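Local coordinates for protein putative glycosyl hydrolase (Parabacteroides distasonis, PDB 4QHZ) that binds magnesium ions and is probably a glycoside hydrolase of the 3-keto-disaccharide hydrolase family, at residues C[122-127]-C[173-178]; C[107-112]-C[232-237]. All coordinates share one frame; numbering follows the deposited sequence.

Interaction 1 of 2, residues C[122-127]-C[173-178]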
ATOM      1  N   PHE C 122      -2.629  17.070  16.667  1.00 21.90           N
ATOM      2  CA  PHE C 122      -1.815  17.266  15.469  1.00 23.08           C
ATOM      3  C   PHE C 122      -0.631  16.316  15.481  1.00 23.67           C
ATOM      4  O   PHE C 122       0.314  16.493  16.255  1.00 22.59           O
ATOM      5  CB  PHE C 122      -1.325  18.708  15.358  1.00 24.21           C
ATOM      6  CG  PHE C 122      -2.372  19.672  14.871  1.00 23.46           C
ATOM      7  CD1 PHE C 122      -3.380  20.111  15.721  1.00 23.63           C
ATOM      8  CD2 PHE C 122      -2.340  20.149  13.571  1.00 23.87           C
ATOM      9  CE1 PHE C 122      -4.341  21.007  15.282  1.00 23.99           C
ATOM     10  CE2 PHE C 122      -3.296  21.039  13.125  1.00 24.98           C
ATOM     11  CZ  PHE C 122      -4.298  21.470  13.982  1.00 25.20           C
ATOM     12  N   LEU C 123      -0.694  15.317  14.606  1.00 23.48           N
ATOM     13  CA  LEU C 123       0.327  14.276  14.513  1.00 22.83           C
ATOM     14  C   LEU C 123       1.574  14.847  13.852  1.00 22.45           C
ATOM     15  O   LEU C 123       1.493  15.403  12.757  1.00 22.76           O
ATOM     16  CB  LEU C 123      -0.207  13.082  13.726  1.00 23.76           C
ATOM     17  CG  LEU C 123      -1.551  12.531  14.230  1.00 25.91           C
ATOM     18  CD1 LEU C 123      -2.091  11.475  13.281  1.00 26.20           C
ATOM     19  CD2 LEU C 123      -1.430  11.969  15.639  1.00 26.17           C
ATOM     20  N   GLN C 124       2.711  14.730  14.540  1.00 20.99           N
ATOM     21  CA  GLN C 124       3.962  15.416  14.176  1.00 21.45           C
ATOM     22  C   GLN C 124       3.772  16.927  13.983  1.00 21.24           C
ATOM     23  O   GLN C 124       4.551  17.566  13.293  1.00 21.81           O
ATOM     24  CB  GLN C 124       4.581  14.798  12.921  1.00 21.87           C
ATOM     25  CG  GLN C 124       4.909  13.325  13.063  1.00 22.65           C
ATOM     26  CD  GLN C 124       5.707  12.801  11.886  1.00 23.11           C
ATOM     27  OE1 GLN C 124       5.186  12.662  10.782  1.00 21.29           O
ATOM     28  NE2 GLN C 124       6.987  12.524  12.116  1.00 24.70           N
ATOM     29  N   GLY C 125       2.744  17.488  14.612  1.00 21.33           N
ATOM     30  CA  GLY C 125       2.443  18.914  14.506  1.00 24.01           C
ATOM     31  C   GLY C 125       1.828  19.346  13.187  1.00 26.06           C
ATOM     32  O   GLY C 125       1.621  20.534  12.985  1.00 27.95           O
HETATM   33  N   MSE C 126       1.520  18.402  12.292  1.00 26.70           N
HETATM   34  CA  MSE C 126       1.068  18.748  10.931  1.00 25.05           C
HETATM   35  C   MSE C 126      -0.319  18.259  10.575  1.00 24.29           C
HETATM   36  O   MSE C 126      -0.992  18.880   9.759  1.00 22.43           O
HETATM   37  CB  MSE C 126       1.989  18.130   9.880  1.00 27.09           C
HETATM   38  CG  MSE C 126       3.475  18.405  10.078  1.00 29.64           C
HETATM   39 SE   MSE C 126       3.844  20.323   9.961  0.75 36.44          SE
HETATM   40  CE  MSE C 126       4.192  20.434   8.019  1.00 36.14           C
ATOM     41  N   TYR C 127      -0.759  17.148  11.163  1.00 22.69           N
ATOM     42  CA  TYR C 127      -1.950  16.450  10.682  1.00 22.29           C
ATOM     43  C   TYR C 127      -2.980  16.261  11.796  1.00 21.40           C
ATOM     44  O   TYR C 127      -2.807  15.408  12.671  1.00 22.63           O
ATOM     45  CB  TYR C 127      -1.549  15.096  10.074  1.00 20.49           C
ATOM     46  CG  TYR C 127      -0.332  15.159   9.172  1.00 20.71           C
ATOM     47  CD1 TYR C 127      -0.355  15.896   7.990  1.00 20.84           C
ATOM     48  CD2 TYR C 127       0.842  14.484   9.496  1.00 19.54           C
ATOM     49  CE1 TYR C 127       0.751  15.964   7.164  1.00 19.92           C
ATOM     50  CE2 TYR C 127       1.954  14.547   8.667  1.00 20.57           C
ATOM     51  CZ  TYR C 127       1.903  15.290   7.504  1.00 19.18           C
ATOM     52  OH  TYR C 127       3.003  15.359   6.684  1.00 17.21           O
ATOM     53  N   THR C 173       2.074   6.085  11.021  1.00 21.01           N
ATOM     54  CA  THR C 173       3.281   5.885  10.251  1.00 21.90           C
ATOM     55  C   THR C 173       3.637   7.215   9.601  1.00 22.01           C
ATOM     56  O   THR C 173       2.828   7.795   8.880  1.00 22.49           O
ATOM     57  CB  THR C 173       3.074   4.803   9.179  1.00 24.35           C
ATOM     58  OG1 THR C 173       2.602   3.599   9.804  1.00 26.96           O
ATOM     59  CG2 THR C 173       4.364   4.512   8.440  1.00 26.14           C
ATOM     60  N   ALA C 174       4.849   7.696   9.875  1.00 22.48           N
ATOM     61  CA  ALA C 174       5.311   8.986   9.372  1.00 21.95           C
ATOM     62  C   ALA C 174       5.624   8.907   7.883  1.00 21.81           C
ATOM     63  O   ALA C 174       5.911   7.828   7.370  1.00 21.23           O
ATOM     64  CB  ALA C 174       6.543   9.441  10.139  1.00 22.81           C
ATOM     65  N   PRO C 175       5.551  10.050   7.182  1.00 20.65           N
ATOM     66  CA  PRO C 175       5.874  10.065   5.770  1.00 20.98           C
ATOM     67  C   PRO C 175       7.378  10.090   5.563  1.00 20.79           C
ATOM     68  O   PRO C 175       8.116  10.333   6.512  1.00 19.18           O
ATOM     69  CB  PRO C 175       5.284  11.387   5.296  1.00 21.76           C
ATOM     70  CG  PRO C 175       5.415  12.280   6.481  1.00 21.51           C
ATOM     71  CD  PRO C 175       5.189  11.396   7.676  1.00 21.95           C
ATOM     72  N   THR C 176       7.810   9.805   4.336  1.00 21.48           N
ATOM     73  CA  THR C 176       9.154  10.128   3.885  1.00 21.04           C
ATOM     74  C   THR C 176       9.043  11.147   2.756  1.00 21.94           C
ATOM     75  O   THR C 176       8.042  11.183   2.047  1.00 23.63           O
ATOM     76  CB  THR C 176       9.921   8.886   3.402  1.00 22.24           C
ATOM     77  OG1 THR C 176       9.192   8.237   2.353  1.00 22.52           O
ATOM     78  CG2 THR C 176      10.140   7.906   4.556  1.00 21.98           C
ATOM     79  N   PHE C 177      10.067  11.977   2.598  1.00 24.20           N
ATOM     80  CA  PHE C 177      10.049  13.044   1.603  1.00 24.80           C
ATOM     81  C   PHE C 177      11.180  12.882   0.605  1.00 25.67           C
ATOM     82  O   PHE C 177      12.266  12.426   0.951  1.00 25.90           O
ATOM     83  CB  PHE C 177      10.151  14.407   2.288  1.00 24.56           C
ATOM     84  CG  PHE C 177       8.895  14.816   2.988  1.00 24.33           C
ATOM     85  CD1 PHE C 177       7.864  15.438   2.286  1.00 23.50           C
ATOM     86  CD2 PHE C 177       8.725  14.575   4.350  1.00 24.24           C
ATOM     87  CE1 PHE C 177       6.693  15.805   2.928  1.00 22.69           C
ATOM     88  CE2 PHE C 177       7.548  14.933   4.992  1.00 22.57           C
ATOM     89  CZ  PHE C 177       6.535  15.553   4.282  1.00 21.72           C
ATOM     90  N   LYS C 178      10.914  13.255  -0.641  1.00 27.35           N
ATOM     91  CA  LYS C 178      11.948  13.289  -1.666  1.00 28.25           C
ATOM     92  C   LYS C 178      12.790  14.548  -1.497  1.00 30.61           C
ATOM     93  O   LYS C 178      12.395  15.479  -0.796  1.00 28.61           O
ATOM     94  CB  LYS C 178      11.343  13.272  -3.066  1.00 26.99           C
ATOM     95  CG  LYS C 178      10.469  12.074  -3.355  1.00 27.77           C
ATOM     96  CD  LYS C 178       9.983  12.089  -4.796  1.00 28.63           C
ATOM     97  CE  LYS C 178       8.912  11.031  -5.011  1.00 29.35           C
ATOM     98  NZ  LYS C 178       8.232  11.179  -6.326  1.00 30.34           N
TER

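Interaction 2 of 2, residues C[107-112]-C[232-237]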
ATOM      1  N   THR C 107     -20.089  18.394  31.106  1.00 26.10           N
ATOM      2  CA  THR C 107     -21.545  18.219  31.111  1.00 24.68           C
ATOM      3  C   THR C 107     -22.288  19.524  30.823  1.00 24.49           C
ATOM      4  O   THR C 107     -23.423  19.489  30.358  1.00 24.41           O
ATOM      5  CB  THR C 107     -22.053  17.648  32.451  1.00 24.50           C
ATOM      6  OG1 THR C 107     -21.596  18.465  33.529  1.00 26.33           O
ATOM      7  CG2 THR C 107     -21.547  16.231  32.656  1.00 25.99           C
ATOM      8  N   ASN C 108     -21.653  20.664  31.101  1.00 23.21           N
ATOM      9  CA  ASN C 108     -22.255  21.974  30.845  1.00 24.20           C
ATOM     10  C   ASN C 108     -21.850  22.587  29.489  1.00 25.63           C
ATOM     11  O   ASN C 108     -21.977  23.795  29.282  1.00 27.75           O
ATOM     12  CB  ASN C 108     -21.935  22.933  32.002  1.00 24.25           C
ATOM     13  CG  ASN C 108     -20.475  23.342  32.046  1.00 25.05           C
ATOM     14  OD1 ASN C 108     -19.626  22.754  31.378  1.00 25.93           O
ATOM     15  ND2 ASN C 108     -20.181  24.370  32.820  1.00 26.52           N
ATOM     16  N   ILE C 109     -21.376  21.746  28.571  1.00 25.39           N
ATOM     17  CA  ILE C 109     -20.987  22.176  27.227  1.00 24.87           C
ATOM     18  C   ILE C 109     -22.099  22.948  26.514  1.00 26.09           C
ATOM     19  O   ILE C 109     -23.283  22.645  26.663  1.00 26.02           O
ATOM     20  CB  ILE C 109     -20.557  20.958  26.351  1.00 24.32           C
ATOM     21  CG1 ILE C 109     -19.953  21.407  25.014  1.00 23.36           C
ATOM     22  CG2 ILE C 109     -21.722  20.004  26.113  1.00 23.12           C
ATOM     23  CD1 ILE C 109     -18.630  22.133  25.150  1.00 23.99           C
ATOM     24  N   THR C 110     -21.699  23.956  25.753  1.00 25.63           N
ATOM     25  CA  THR C 110     -22.603  24.674  24.865  1.00 26.11           C
ATOM     26  C   THR C 110     -21.926  24.840  23.513  1.00 26.66           C
ATOM     27  O   THR C 110     -20.721  24.611  23.384  1.00 25.54           O
ATOM     28  CB  THR C 110     -22.970  26.065  25.413  1.00 25.14           C
ATOM     29  OG1 THR C 110     -21.776  26.833  25.611  1.00 25.60           O
ATOM     30  CG2 THR C 110     -23.718  25.943  26.733  1.00 25.77           C
ATOM     31  N   GLY C 111     -22.705  25.259  22.519  1.00 26.48           N
ATOM     32  CA  GLY C 111     -22.173  25.539  21.189  1.00 27.85           C
ATOM     33  C   GLY C 111     -22.674  24.580  20.131  1.00 28.45           C
ATOM     34  O   GLY C 111     -23.275  23.550  20.441  1.00 26.59           O
ATOM     35  N   GLU C 112     -22.407  24.922  18.876  1.00 29.56           N
ATOM     36  CA  GLU C 112     -22.863  24.134  17.743  1.00 29.96           C
ATOM     37  C   GLU C 112     -21.751  23.918  16.738  1.00 27.43           C
ATOM     38  O   GLU C 112     -20.806  24.696  16.663  1.00 23.87           O
ATOM     39  CB  GLU C 112     -24.017  24.842  17.039  1.00 33.54           C
ATOM     40  CG  GLU C 112     -25.309  24.897  17.829  1.00 37.64           C
ATOM     41  CD  GLU C 112     -26.377  25.691  17.099  1.00 45.48           C
ATOM     42  OE1 GLU C 112     -26.255  26.933  17.044  1.00 40.20           O
ATOM     43  OE2 GLU C 112     -27.329  25.075  16.573  1.00 49.23           O
ATOM     44  N   PRO C 232     -15.990  30.112  21.992  1.00 25.89           N
ATOM     45  CA  PRO C 232     -16.338  30.325  23.405  1.00 26.73           C
ATOM     46  C   PRO C 232     -16.814  29.076  24.185  1.00 25.35           C
ATOM     47  O   PRO C 232     -17.083  29.190  25.373  1.00 24.36           O
ATOM     48  CB  PRO C 232     -17.465  31.369  23.344  1.00 26.92           C
ATOM     49  CG  PRO C 232     -18.033  31.267  21.979  1.00 28.01           C
ATOM     50  CD  PRO C 232     -16.965  30.726  21.070  1.00 27.55           C
ATOM     51  N   SER C 233     -16.890  27.907  23.556  1.00 24.32           N
ATOM     52  CA  SER C 233     -17.400  26.724  24.260  1.00 24.26           C
ATOM     53  C   SER C 233     -16.523  26.351  25.458  1.00 25.61           C
ATOM     54  O   SER C 233     -15.300  26.554  25.458  1.00 25.80           O
ATOM     55  CB  SER C 233     -17.548  25.525  23.313  1.00 23.62           C
ATOM     56  OG  SER C 233     -16.299  24.973  22.948  1.00 23.47           O
ATOM     57  N   GLU C 234     -17.175  25.796  26.471  1.00 26.71           N
ATOM     58  CA  GLU C 234     -16.518  25.351  27.691  1.00 28.42           C
ATOM     59  C   GLU C 234     -15.393  24.357  27.361  1.00 26.24           C
ATOM     60  O   GLU C 234     -15.566  23.511  26.490  1.00 26.28           O
ATOM     61  CB  GLU C 234     -17.540  24.707  28.629  1.00 30.41           C
ATOM     62  CG  GLU C 234     -18.547  25.683  29.233  1.00 32.54           C
ATOM     63  CD  GLU C 234     -19.658  26.115  28.280  1.00 32.03           C
ATOM     64  OE1 GLU C 234     -19.743  25.616  27.135  1.00 29.14           O
ATOM     65  OE2 GLU C 234     -20.457  26.977  28.685  1.00 36.49           O
ATOM     66  N   PRO C 235     -14.244  24.461  28.049  1.00 26.13           N
ATOM     67  CA  PRO C 235     -13.061  23.719  27.605  1.00 26.57           C
ATOM     68  C   PRO C 235     -13.159  22.230  27.874  1.00 26.51           C
ATOM     69  O   PRO C 235     -13.753  21.829  28.871  1.00 28.17           O
ATOM     70  CB  PRO C 235     -11.925  24.334  28.426  1.00 27.07           C
ATOM     71  CG  PRO C 235     -12.584  24.876  29.648  1.00 28.20           C
ATOM     72  CD  PRO C 235     -13.969  25.288  29.240  1.00 27.85           C
ATOM     73  N   ILE C 236     -12.579  21.413  26.996  1.00 25.54           N
ATOM     74  CA  ILE C 236     -12.575  19.971  27.235  1.00 24.36           C
ATOM     75  C   ILE C 236     -11.415  19.584  28.159  1.00 23.61           C
ATOM     76  O   ILE C 236     -10.470  20.354  28.353  1.00 24.61           O
ATOM     77  CB  ILE C 236     -12.539  19.143  25.928  1.00 24.28           C
ATOM     78  CG1 ILE C 236     -11.198  19.249  25.225  1.00 23.84           C
ATOM     79  CG2 ILE C 236     -13.663  19.555  24.980  1.00 24.14           C
ATOM     80  CD1 ILE C 236     -10.996  18.128  24.229  1.00 26.62           C
ATOM     81  N   SER C 237     -11.506  18.394  28.738  1.00 22.59           N
ATOM     82  CA  SER C 237     -10.458  17.882  29.617  1.00 24.40           C
ATOM     83  C   SER C 237      -9.823  16.616  29.042  1.00 25.65           C
ATOM     84  O   SER C 237     -10.459  15.880  28.291  1.00 26.26           O
ATOM     85  CB  SER C 237     -11.026  17.611  31.011  1.00 22.83           C
ATOM     86  OG  SER C 237     -11.348  18.827  31.661  1.00 21.71           O
TER
HETATM   87  O   HOH W   1     -22.653  25.987  30.270  1.00 46.04           O

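Interaction 1 of 2, residues C[122-127]-C[173-178]
Gln124, in a type II beta turn from Phe122 to Gly125, meets Ala174 and Pro175, and Tyr127, just after the turn, meets Pro175 and Phe177, joining the two sheets of a concanavalin-like beta sandwich. The turn links strands 119-123 and 127-131 and runs into a classic beta bulge, where Met126 and Tyr127 both face Leu123 and the amide nitrogens of both reach Leu123 O.

The side chain of Gln124, extended beyond CG, runs past Pro175 in the opposite direction to the proline ring. Its amide group lies beside the methyl of Ala174, with OE1 3.6 Å and NE2 3.7 Å from Ala174 CB, and OE1 also meets Pro175 CD at 3.4 Å. These are contacts with carbon; the amide's polar needs are met from beyond the two segments, OE1 by Tyr172 OH and NE2 by the carbonyl of Phe94. A leucine in its place would probably leave the Tyr172 hydroxyl and the Phe94 carbonyl without their amide partner.

Tyr127 approaches beside it. With CG next to the backbone N (chi1 -44°), its ring passes across Pro175 at a slant, bringing OH to 3.9 Å from Pro175 CG. The hydroxyl is hydrogen-bonded to both His219 and Tyr183, which fixes the phenol end, while Tyr183 also stacks on Phe177. One face of the Tyr127 ring is covered by its own neighbour, Met126 CB lying 3.5 Å above its centre. At the far end, Tyr127 OH meets the edge of the Phe177 ring, near its plane, 4.3 Å from Phe177 CZ.

Interaction 2 of 2, residues C[107-112]-C[232-237]
Thr110 and Glu234 form the polar centre of this contact between two loops. Thr110 OG1 donates to Glu234 OE1 at 2.8 Å, meeting the carboxylate on its syn lone pair, and Thr110 N adds a weak, bent bond to the same oxygen (2.9 Å, 130° at the hydrogen). Because OG1 lies between the backbone N and the carbonyl carbon (chi1 58°), hydroxyl and amide can reach one acceptor together. The other oxygen, Glu234 OE2, receives a hydrogen bond from a water that also donates to Asn108 O, so both carboxylate oxygens are tied to the 107-112 loop.

Around this centre, the bent chain of Glu234 passes Asn108 obliquely, with amide and carboxylate planes 51° apart and Asn108 OD1 3.8 Å from Glu234 CG. On the buried side, Ile109 CD1 packs 4.0 Å from Ser233 CB, which also rests 3.3 Å from Thr110 O. Ser233 OG turns to Asp231 and to the amide of Gly117.

The contact thus joins the loop after strand 97-104 to the one before strand 237-245, at the rim of the beta sandwich, with the side chain of Ser233 about 6 Å from that of the magnesium ligand Asn118.

Overall arrangement
From the N terminus, the chain leaves strand 97-104 into residues 107-112, the first half of interaction 2, and then passes the magnesium ligands Asn118 and Ser119 to the turn at 122-127. Interaction 1 closes its loop when strand 165-177 ends at 173-178. The chain continues through strands 185-193, 196-203 and 225-226 before 232-237 closes the wider loop of interaction 2, within which interaction 1 wholly lies. Their centres are 30 Å apart and they do not touch. Interaction 1 ties the five-stranded sheet to the larger antiparallel sheet, whereas interaction 2 joins loops flanking strands 97-104 and 237-245, antiparallel partners in that larger sheet.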